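Local atomic coordinates of disease resistance protein RRS1 (Arabidopsis thaliana, PDB entry 5W3X), a protein that binds W-box DNA elements as a WRKY transcription factor and acts in plant resistance to fungal and bacterial pathogens. Residues D18-R23 against S72-P77; K28-S33 against Q55-E60. All coordinates share one frame; numbering follows the deposited sequence.

Contact 1 of 2, residues D18-R23 against S72-P77. With ZN (zinc ion), chain G.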
ATOM      1  N   ASP B  18      21.250  21.433  -1.236  1.00 78.43           N
ATOM      2  CA  ASP B  18      20.044  22.223  -1.453  1.00 74.64           C
ATOM      3  C   ASP B  18      20.038  23.421  -0.533  1.00 72.97           C
ATOM      4  O   ASP B  18      20.482  23.332   0.607  1.00 75.30           O
ATOM      5  CB  ASP B  18      18.786  21.392  -1.201  1.00 78.66           C
ATOM      6  CG  ASP B  18      18.022  21.104  -2.465  1.00 85.13           C
ATOM      7  OD1 ASP B  18      18.588  21.318  -3.555  1.00 89.41           O
ATOM      8  OD2 ASP B  18      16.860  20.654  -2.377  1.00 86.45           O
ATOM      9  N   LEU B  19      19.540  24.545  -1.029  1.00 72.53           N
ATOM     10  CA  LEU B  19      19.421  25.737  -0.201  1.00 76.60           C
ATOM     11  C   LEU B  19      18.200  25.622   0.713  1.00 78.29           C
ATOM     12  O   LEU B  19      17.873  26.559   1.441  1.00 84.78           O
ATOM     13  CB  LEU B  19      19.325  26.993  -1.072  1.00 75.91           C
ATOM     14  N   TRP B  20      17.535  24.468   0.680  1.00 68.32           N
ATOM     15  CA  TRP B  20      16.261  24.304   1.376  1.00 63.65           C
ATOM     16  C   TRP B  20      16.240  23.180   2.412  1.00 60.80           C
ATOM     17  O   TRP B  20      17.203  22.431   2.552  1.00 59.03           O
ATOM     18  CB  TRP B  20      15.165  24.064   0.347  1.00 63.79           C
ATOM     19  CG  TRP B  20      15.205  25.055  -0.765  1.00 70.60           C
ATOM     20  CD1 TRP B  20      15.838  24.913  -1.964  1.00 72.45           C
ATOM     21  CD2 TRP B  20      14.602  26.352  -0.780  1.00 72.33           C
ATOM     22  NE1 TRP B  20      15.658  26.038  -2.732  1.00 73.94           N
ATOM     23  CE2 TRP B  20      14.900  26.936  -2.028  1.00 75.28           C
ATOM     24  CE3 TRP B  20      13.833  27.073   0.138  1.00 72.50           C
ATOM     25  CZ2 TRP B  20      14.457  28.209  -2.381  1.00 76.49           C
ATOM     26  CZ3 TRP B  20      13.394  28.337  -0.215  1.00 76.59           C
ATOM     27  CH2 TRP B  20      13.706  28.891  -1.463  1.00 77.19           C
ATOM     28  N   THR B  21      15.131  23.088   3.143  1.00 62.76           N
ATOM     29  CA  THR B  21      14.927  22.037   4.135  1.00 65.49           C
ATOM     30  C   THR B  21      13.773  21.118   3.733  1.00 64.82           C
ATOM     31  O   THR B  21      12.736  21.580   3.254  1.00 55.82           O
ATOM     32  CB  THR B  21      14.647  22.620   5.530  1.00 70.41           C
ATOM     33  OG1 THR B  21      13.609  23.603   5.441  1.00 74.16           O
ATOM     34  CG2 THR B  21      15.903  23.261   6.095  1.00 75.26           C
ATOM     35  N   TRP B  22      13.971  19.816   3.932  1.00 49.44           N
ATOM     36  CA  TRP B  22      13.071  18.798   3.399  1.00 47.28           C
ATOM     37  C   TRP B  22      12.702  17.719   4.421  1.00 46.77           C
ATOM     38  O   TRP B  22      13.480  17.423   5.323  1.00 49.74           O
ATOM     39  CB  TRP B  22      13.718  18.138   2.184  1.00 45.37           C
ATOM     40  CG  TRP B  22      14.151  19.114   1.115  1.00 47.43           C
ATOM     41  CD1 TRP B  22      15.407  19.619   0.935  1.00 48.95           C
ATOM     42  CD2 TRP B  22      13.342  19.679   0.074  1.00 44.53           C
ATOM     43  NE1 TRP B  22      15.426  20.471  -0.140  1.00 49.10           N
ATOM     44  CE2 TRP B  22      14.173  20.524  -0.688  1.00 45.39           C
ATOM     45  CE3 TRP B  22      11.996  19.559  -0.281  1.00 40.88           C
ATOM     46  CZ2 TRP B  22      13.703  21.243  -1.783  1.00 43.56           C
ATOM     47  CZ3 TRP B  22      11.532  20.274  -1.372  1.00 40.93           C
ATOM     48  CH2 TRP B  22      12.383  21.104  -2.108  1.00 44.82           C
ATOM     49  N   ARG B  23      11.502  17.156   4.279  1.00 43.29           N
ATOM     50  CA  ARG B  23      11.071  15.991   5.059  1.00 42.57           C
ATOM     51  C   ARG B  23      10.666  14.881   4.079  1.00 36.21           C
ATOM     52  O   ARG B  23      10.339  15.153   2.930  1.00 34.14           O
ATOM     53  CB  ARG B  23       9.910  16.330   5.999  1.00 45.27           C
ATOM     54  CG  ARG B  23      10.219  17.455   6.994  1.00 47.32           C
ATOM     55  CD  ARG B  23      11.303  17.080   8.009  1.00 45.94           C
ATOM     56  NE  ARG B  23      11.943  18.288   8.532  1.00 54.05           N
ATOM     57  CZ  ARG B  23      11.484  18.986   9.566  1.00 61.17           C
ATOM     58  NH1 ARG B  23      10.388  18.590  10.196  1.00 63.59           N
ATOM     59  NH2 ARG B  23      12.117  20.078   9.973  1.00 62.22           N
ATOM     60  N   SER B  72       7.166  22.674  -8.202  1.00 64.52           N
ATOM     61  CA  SER B  72       6.569  23.835  -7.535  1.00 64.35           C
ATOM     62  C   SER B  72       7.610  24.693  -6.813  1.00 67.27           C
ATOM     63  O   SER B  72       8.702  24.241  -6.474  1.00 66.69           O
ATOM     64  CB  SER B  72       5.473  23.407  -6.554  1.00 62.36           C
ATOM     65  N   GLU B  73       7.251  25.945  -6.572  1.00 76.26           N
ATOM     66  CA  GLU B  73       8.189  26.915  -6.028  1.00 82.18           C
ATOM     67  C   GLU B  73       7.956  27.087  -4.538  1.00 76.79           C
ATOM     68  O   GLU B  73       6.827  26.969  -4.062  1.00 81.33           O
ATOM     69  CB  GLU B  73       8.052  28.261  -6.755  1.00 92.62           C
ATOM     70  CG  GLU B  73       8.116  28.172  -8.286  1.00101.97           C
ATOM     71  CD  GLU B  73       6.845  27.616  -8.923  1.00109.60           C
ATOM     72  OE1 GLU B  73       5.868  27.353  -8.187  1.00112.68           O
ATOM     73  OE2 GLU B  73       6.831  27.421 -10.158  1.00113.09           O
ATOM     74  N   HIS B  74       9.024  27.363  -3.800  1.00 70.17           N
ATOM     75  CA  HIS B  74       8.888  27.671  -2.385  1.00 70.59           C
ATOM     76  C   HIS B  74       8.178  29.010  -2.211  1.00 70.81           C
ATOM     77  O   HIS B  74       8.434  29.949  -2.963  1.00 70.35           O
ATOM     78  CB  HIS B  74      10.254  27.701  -1.708  1.00 69.39           C
ATOM     79  CG  HIS B  74      10.935  26.370  -1.662  1.00 65.75           C
ATOM     80  ND1 HIS B  74      10.866  25.539  -0.564  1.00 64.73           N
ATOM     81  CD2 HIS B  74      11.704  25.729  -2.572  1.00 66.26           C
ATOM     82  CE1 HIS B  74      11.565  24.443  -0.800  1.00 65.98           C
ATOM     83  NE2 HIS B  74      12.084  24.533  -2.012  1.00 66.71           N
ATOM     84  N   ASN B  75       7.274  29.091  -1.238  1.00 72.36           N
ATOM     85  CA  ASN B  75       6.571  30.346  -0.952  1.00 66.83           C
ATOM     86  C   ASN B  75       7.143  31.039   0.276  1.00 66.23           C
ATOM     87  O   ASN B  75       6.410  31.618   1.074  1.00 73.04           O
ATOM     88  CB  ASN B  75       5.066  30.100  -0.770  1.00 70.19           C
ATOM     89  CG  ASN B  75       4.743  29.248   0.456  1.00 76.28           C
ATOM     90  OD1 ASN B  75       5.637  28.730   1.130  1.00 79.29           O
ATOM     91  ND2 ASN B  75       3.451  29.091   0.739  1.00 73.71           N
ATOM     92  N   HIS B  76       8.461  30.988   0.415  1.00 67.49           N
ATOM     93  CA  HIS B  76       9.139  31.566   1.571  1.00 72.91           C
ATOM     94  C   HIS B  76      10.631  31.677   1.269  1.00 77.49           C
ATOM     95  O   HIS B  76      11.138  30.964   0.403  1.00 72.76           O
ATOM     96  CB  HIS B  76       8.900  30.709   2.813  1.00 68.81           C
ATOM     97  CG  HIS B  76       9.358  29.296   2.652  1.00 71.06           C
ATOM     98  ND1 HIS B  76      10.632  28.886   2.985  1.00 71.63           N
ATOM     99  CD2 HIS B  76       8.724  28.203   2.166  1.00 68.47           C
ATOM    100  CE1 HIS B  76      10.757  27.598   2.721  1.00 68.17           C
ATOM    101  NE2 HIS B  76       9.613  27.159   2.229  1.00 67.76           N
ATOM    102  N   PRO B  77      11.340  32.580   1.967  1.00 79.92           N
ATOM    103  CA  PRO B  77      12.779  32.710   1.711  1.00 82.94           C
ATOM    104  C   PRO B  77      13.563  31.474   2.138  1.00 83.54           C
ATOM    105  O   PRO B  77      13.028  30.624   2.850  1.00 80.90           O
ATOM    106  CB  PRO B  77      13.182  33.927   2.556  1.00 88.62           C
ATOM    107  CG  PRO B  77      12.122  34.031   3.613  1.00 86.00           C
ATOM    108  CD  PRO B  77      10.858  33.580   2.940  1.00 85.32           C
TER
HETATM  109 ZN    ZN G1301       9.327  25.411   1.035  1.00 54.42          ZN

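Contact 2 of 2, residues K28-S33 against Q55-E60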
ATOM      1  N   LYS B  28      10.757   4.216  -2.646  1.00 34.12           N
ATOM      2  CA  LYS B  28      10.236   2.997  -3.250  1.00 38.44           C
ATOM      3  C   LYS B  28      11.065   2.500  -4.437  1.00 36.50           C
ATOM      4  O   LYS B  28      11.649   3.283  -5.173  1.00 41.27           O
ATOM      5  CB  LYS B  28       8.776   3.207  -3.684  1.00 47.51           C
ATOM      6  CG  LYS B  28       8.015   1.891  -3.831  1.00 50.91           C
ATOM      7  CD  LYS B  28       6.528   2.047  -4.072  1.00 53.16           C
ATOM      8  CE  LYS B  28       5.850   0.670  -4.040  1.00 47.72           C
ATOM      9  NZ  LYS B  28       4.369   0.730  -4.210  1.00 52.14           N
ATOM     10  N   ASP B  29      11.101   1.192  -4.633  1.00 34.10           N
ATOM     11  CA  ASP B  29      11.708   0.658  -5.843  1.00 34.98           C
ATOM     12  C   ASP B  29      10.858   1.023  -7.046  1.00 39.86           C
ATOM     13  O   ASP B  29       9.650   1.253  -6.920  1.00 36.61           O
ATOM     14  CB  ASP B  29      11.896  -0.853  -5.735  1.00 37.24           C
ATOM     15  CG  ASP B  29      13.098  -1.230  -4.869  1.00 48.31           C
ATOM     16  OD1 ASP B  29      14.129  -0.525  -4.944  1.00 50.12           O
ATOM     17  OD2 ASP B  29      13.003  -2.212  -4.102  1.00 52.88           O
ATOM     18  N   ILE B  30      11.506   1.090  -8.206  1.00 38.39           N
ATOM     19  CA  ILE B  30      10.879   1.550  -9.431  1.00 31.93           C
ATOM     20  C   ILE B  30      11.068   0.537 -10.581  1.00 36.52           C
ATOM     21  O   ILE B  30      12.152  -0.036 -10.741  1.00 33.76           O
ATOM     22  CB  ILE B  30      11.453   2.913  -9.848  1.00 40.50           C
ATOM     23  CG1 ILE B  30      11.186   3.953  -8.760  1.00 43.36           C
ATOM     24  CG2 ILE B  30      10.832   3.385 -11.164  1.00 44.22           C
ATOM     25  CD1 ILE B  30       9.698   4.304  -8.613  1.00 39.96           C
ATOM     26  N   LEU B  31       9.998   0.309 -11.342  1.00 35.24           N
ATOM     27  CA  LEU B  31      10.035  -0.472 -12.575  1.00 33.92           C
ATOM     28  C   LEU B  31      11.272  -0.158 -13.396  1.00 36.94           C
ATOM     29  O   LEU B  31      11.533   1.000 -13.704  1.00 39.29           O
ATOM     30  CB  LEU B  31       8.791  -0.185 -13.420  1.00 35.04           C
ATOM     31  CG  LEU B  31       8.177  -1.238 -14.352  1.00 41.38           C
ATOM     32  CD1 LEU B  31       7.474  -0.558 -15.546  1.00 41.27           C
ATOM     33  CD2 LEU B  31       9.159  -2.287 -14.818  1.00 38.35           C
ATOM     34  N   GLY B  32      12.033  -1.193 -13.735  1.00 41.87           N
ATOM     35  CA  GLY B  32      13.136  -1.065 -14.672  1.00 43.75           C
ATOM     36  C   GLY B  32      14.408  -0.462 -14.101  1.00 48.31           C
ATOM     37  O   GLY B  32      15.390  -0.291 -14.823  1.00 52.39           O
ATOM     38  N   SER B  33      14.412  -0.148 -12.809  1.00 42.26           N
ATOM     39  CA  SER B  33      15.579   0.497 -12.216  1.00 41.90           C
ATOM     40  C   SER B  33      16.211  -0.327 -11.103  1.00 42.86           C
ATOM     41  O   SER B  33      15.525  -0.998 -10.338  1.00 43.06           O
ATOM     42  CB  SER B  33      15.211   1.886 -11.680  1.00 44.60           C
ATOM     43  OG  SER B  33      16.352   2.536 -11.144  1.00 50.61           O
ATOM     44  N   GLN B  55      12.218  14.910  -6.035  1.00 42.82           N
ATOM     45  CA  GLN B  55      12.413  13.488  -6.252  1.00 43.78           C
ATOM     46  C   GLN B  55      13.867  13.223  -6.574  1.00 46.01           C
ATOM     47  O   GLN B  55      14.473  13.938  -7.372  1.00 45.54           O
ATOM     48  CB  GLN B  55      11.548  12.996  -7.409  1.00 46.47           C
ATOM     49  CG  GLN B  55      10.562  14.026  -7.902  1.00 61.43           C
ATOM     50  CD  GLN B  55       9.338  14.044  -7.045  1.00 64.64           C
ATOM     51  OE1 GLN B  55       8.849  12.988  -6.651  1.00 72.65           O
ATOM     52  NE2 GLN B  55       8.846  15.231  -6.720  1.00 59.55           N
ATOM     53  N   VAL B  56      14.414  12.185  -5.958  1.00 46.94           N
ATOM     54  CA  VAL B  56      15.828  11.875  -6.073  1.00 42.26           C
ATOM     55  C   VAL B  56      16.015  10.416  -6.456  1.00 45.40           C
ATOM     56  O   VAL B  56      15.489   9.528  -5.787  1.00 40.99           O
ATOM     57  CB  VAL B  56      16.571  12.139  -4.762  1.00 41.91           C
ATOM     58  CG1 VAL B  56      18.025  11.725  -4.895  1.00 44.88           C
ATOM     59  CG2 VAL B  56      16.441  13.608  -4.340  1.00 34.85           C
ATOM     60  N   GLN B  57      16.751  10.167  -7.535  1.00 44.78           N
ATOM     61  CA  GLN B  57      16.991   8.796  -7.966  1.00 44.23           C
ATOM     62  C   GLN B  57      18.343   8.642  -8.645  1.00 46.26           C
ATOM     63  O   GLN B  57      18.625   9.320  -9.632  1.00 49.05           O
ATOM     64  CB  GLN B  57      15.881   8.329  -8.908  1.00 43.51           C
ATOM     65  CG  GLN B  57      16.036   6.880  -9.349  1.00 44.21           C
ATOM     66  CD  GLN B  57      14.799   6.340 -10.027  1.00 50.56           C
ATOM     67  OE1 GLN B  57      13.870   7.089 -10.341  1.00 52.99           O
ATOM     68  NE2 GLN B  57      14.775   5.030 -10.255  1.00 52.82           N
ATOM     69  N   ARG B  58      19.170   7.749  -8.106  1.00 52.70           N
ATOM     70  CA  ARG B  58      20.465   7.414  -8.694  1.00 50.89           C
ATOM     71  C   ARG B  58      20.251   6.832 -10.091  1.00 50.25           C
ATOM     72  O   ARG B  58      19.381   5.985 -10.287  1.00 53.23           O
ATOM     73  CB  ARG B  58      21.218   6.436  -7.786  1.00 53.21           C
ATOM     74  CG  ARG B  58      22.550   5.923  -8.327  1.00 60.87           C
ATOM     75  CD  ARG B  58      23.702   6.180  -7.344  1.00 67.39           C
ATOM     76  NE  ARG B  58      23.310   6.035  -5.942  1.00 68.53           N
ATOM     77  CZ  ARG B  58      23.989   6.557  -4.921  1.00 69.49           C
ATOM     78  NH1 ARG B  58      25.077   7.282  -5.151  1.00 64.88           N
ATOM     79  NH2 ARG B  58      23.573   6.377  -3.671  1.00 69.76           N
ATOM     80  N   SER B  59      21.017   7.315 -11.065  1.00 95.94           N
ATOM     81  CA  SER B  59      20.767   6.969 -12.462  1.00 91.31           C
ATOM     82  C   SER B  59      21.039   5.507 -12.775  1.00 89.14           C
ATOM     83  O   SER B  59      22.068   4.955 -12.385  1.00 85.78           O
ATOM     84  CB  SER B  59      21.608   7.838 -13.393  1.00 94.37           C
ATOM     85  OG  SER B  59      21.446   7.416 -14.738  1.00 94.97           O
ATOM     86  N   GLU B  60      20.106   4.892 -13.491  1.00 88.49           N
ATOM     87  CA  GLU B  60      20.234   3.499 -13.900  1.00 88.16           C
ATOM     88  C   GLU B  60      21.439   3.315 -14.818  1.00 89.18           C
ATOM     89  O   GLU B  60      22.330   2.514 -14.533  1.00 88.25           O
ATOM     90  CB  GLU B  60      18.953   3.027 -14.598  1.00 87.79           C
ATOM     91  CG  GLU B  60      19.051   1.656 -15.240  1.00 88.30           C
ATOM     92  CD  GLU B  60      19.006   0.521 -14.232  1.00 91.72           C
ATOM     93  OE1 GLU B  60      18.982   0.804 -13.015  1.00 96.77           O
ATOM     94  OE2 GLU B  60      18.997  -0.654 -14.657  1.00 87.88           O
TER

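Contact 1 of 2, residues D18-R23 against S72-P77
Trp20 lies flat on His74, one of the four zinc ligands of the WRKY domain, and the two rings stack face to face with their planes only 3° apart and the centroid of the indole six-membered ring 3.6 Å from that of the imidazole. The pair forms where the segment leading into the WRKYGQK strand, which begins at Trp22, passes the zinc-binding loop after the last strand of the sheet. Trp20 holds CG anti to its carbonyl carbon (chi1 -49°), which swings the indole across the imidazole. Along this side chain, CB sits near CE1 of His74; CG, CD1 and NE1 each lie nearest His74 NE2, which is 3.3 Å from CD2 at the ring fusion. CE2 and CZ2 lie by His74 CD2, and CE3 is 3.4 Å from His74 ND1. CZ3 lies over His74 CG, and beside it, at the indole edge and near its plane, His76 O is 3.5 Å from CZ3. CH2 rests against His74 CB, which lies over the face of the six-membered ring in a CH-pi contact. Trp22 approaches from another direction: its CH2 is 3.4 Å from His74 NE2, and the imidazole edge is turned toward the indole face in an offset edge-to-face pair at 68°. Trp20, Trp22, His74 and His76 thus make an aromatic cluster beside the metal. His74 ND1 binds the zinc at 2.2 Å and His76 NE2 at 2.1 Å, and Cys42 and Cys50 complete the four ligands. The edge of Trp20 also faces the ring of His76, whose rotation should be restrained by its second nitrogen: His76 ND1 donates a hydrogen bond of 3.0 Å to Pro77 O.

Contact 2 of 2, residues K28-S33 against Q55-E60
Ser33 and Glu60 bring the two backbones closest, with their CA atoms 5.8 Å apart, where the loop after strand 22-28 passes the end of strand 53-58. The loop folds into a type II beta turn from Ile30 to Ser33, closed by a hydrogen bond from Ser33 N to Ile30 O of 3.1 Å; Gly32 takes the positive phi (78°) of its third position. Strand 53-58 supplies Gln57, whose CG stands anti to the backbone N (chi1 -177°) and whose chain stays extended, carrying the amide across to the turn. Its NE2 ends 3.1 Å from Ser33 OG, and Ile30 CB and CG1 flank it more loosely, CB at 4.0 Å from NE2. The settled bonds of these groups run to residues that follow the turn: Ser33 OG is hydrogen-bonded with Phe35 O, which also receives a weak bond from Gln57 NE2, while Gln57 OE1 is held by Arg37. Beyond the strand, Glu60 bends at chi2 (75°) and lays its carboxylate alongside the turn, OE1 being 3.5 Å from Ser33 CA and OE2 3.6 Å from Gly32 O. OE1 also accepts a hydrogen bond from Arg34 N, although Glu60 is poorly ordered. On the turn, Gly32 N and Ile30 O are hydrogen-bonded to side chains of the chain of another protein. Side chains from strand 53-58 and from the residues just after it thus pack on the type II turn in the loop between the first two strands of the four-stranded antiparallel WRKY sheet.

In the fold
Contacts 1 and 2 lie on opposite sides of the chain's centre, their own centres about 23 Å apart and their nearest atoms about 7 Å apart without touching. Both reach the same antiparallel sheet of the WRKY domain. Strand 22-28 runs between them: it starts in segment 18-23 and ends in segment 28-33, so the WRKYGQK strand has the zinc site at one end and the beta-turn loop at the other. Along the chain, both segments of contact 2 fall between those of contact 1. Contact 1 packs the residues leading into the first strand against the zinc-binding loop after the last; contact 2 packs a loop against strand 53-58 and its continuation, beside the chain of another protein.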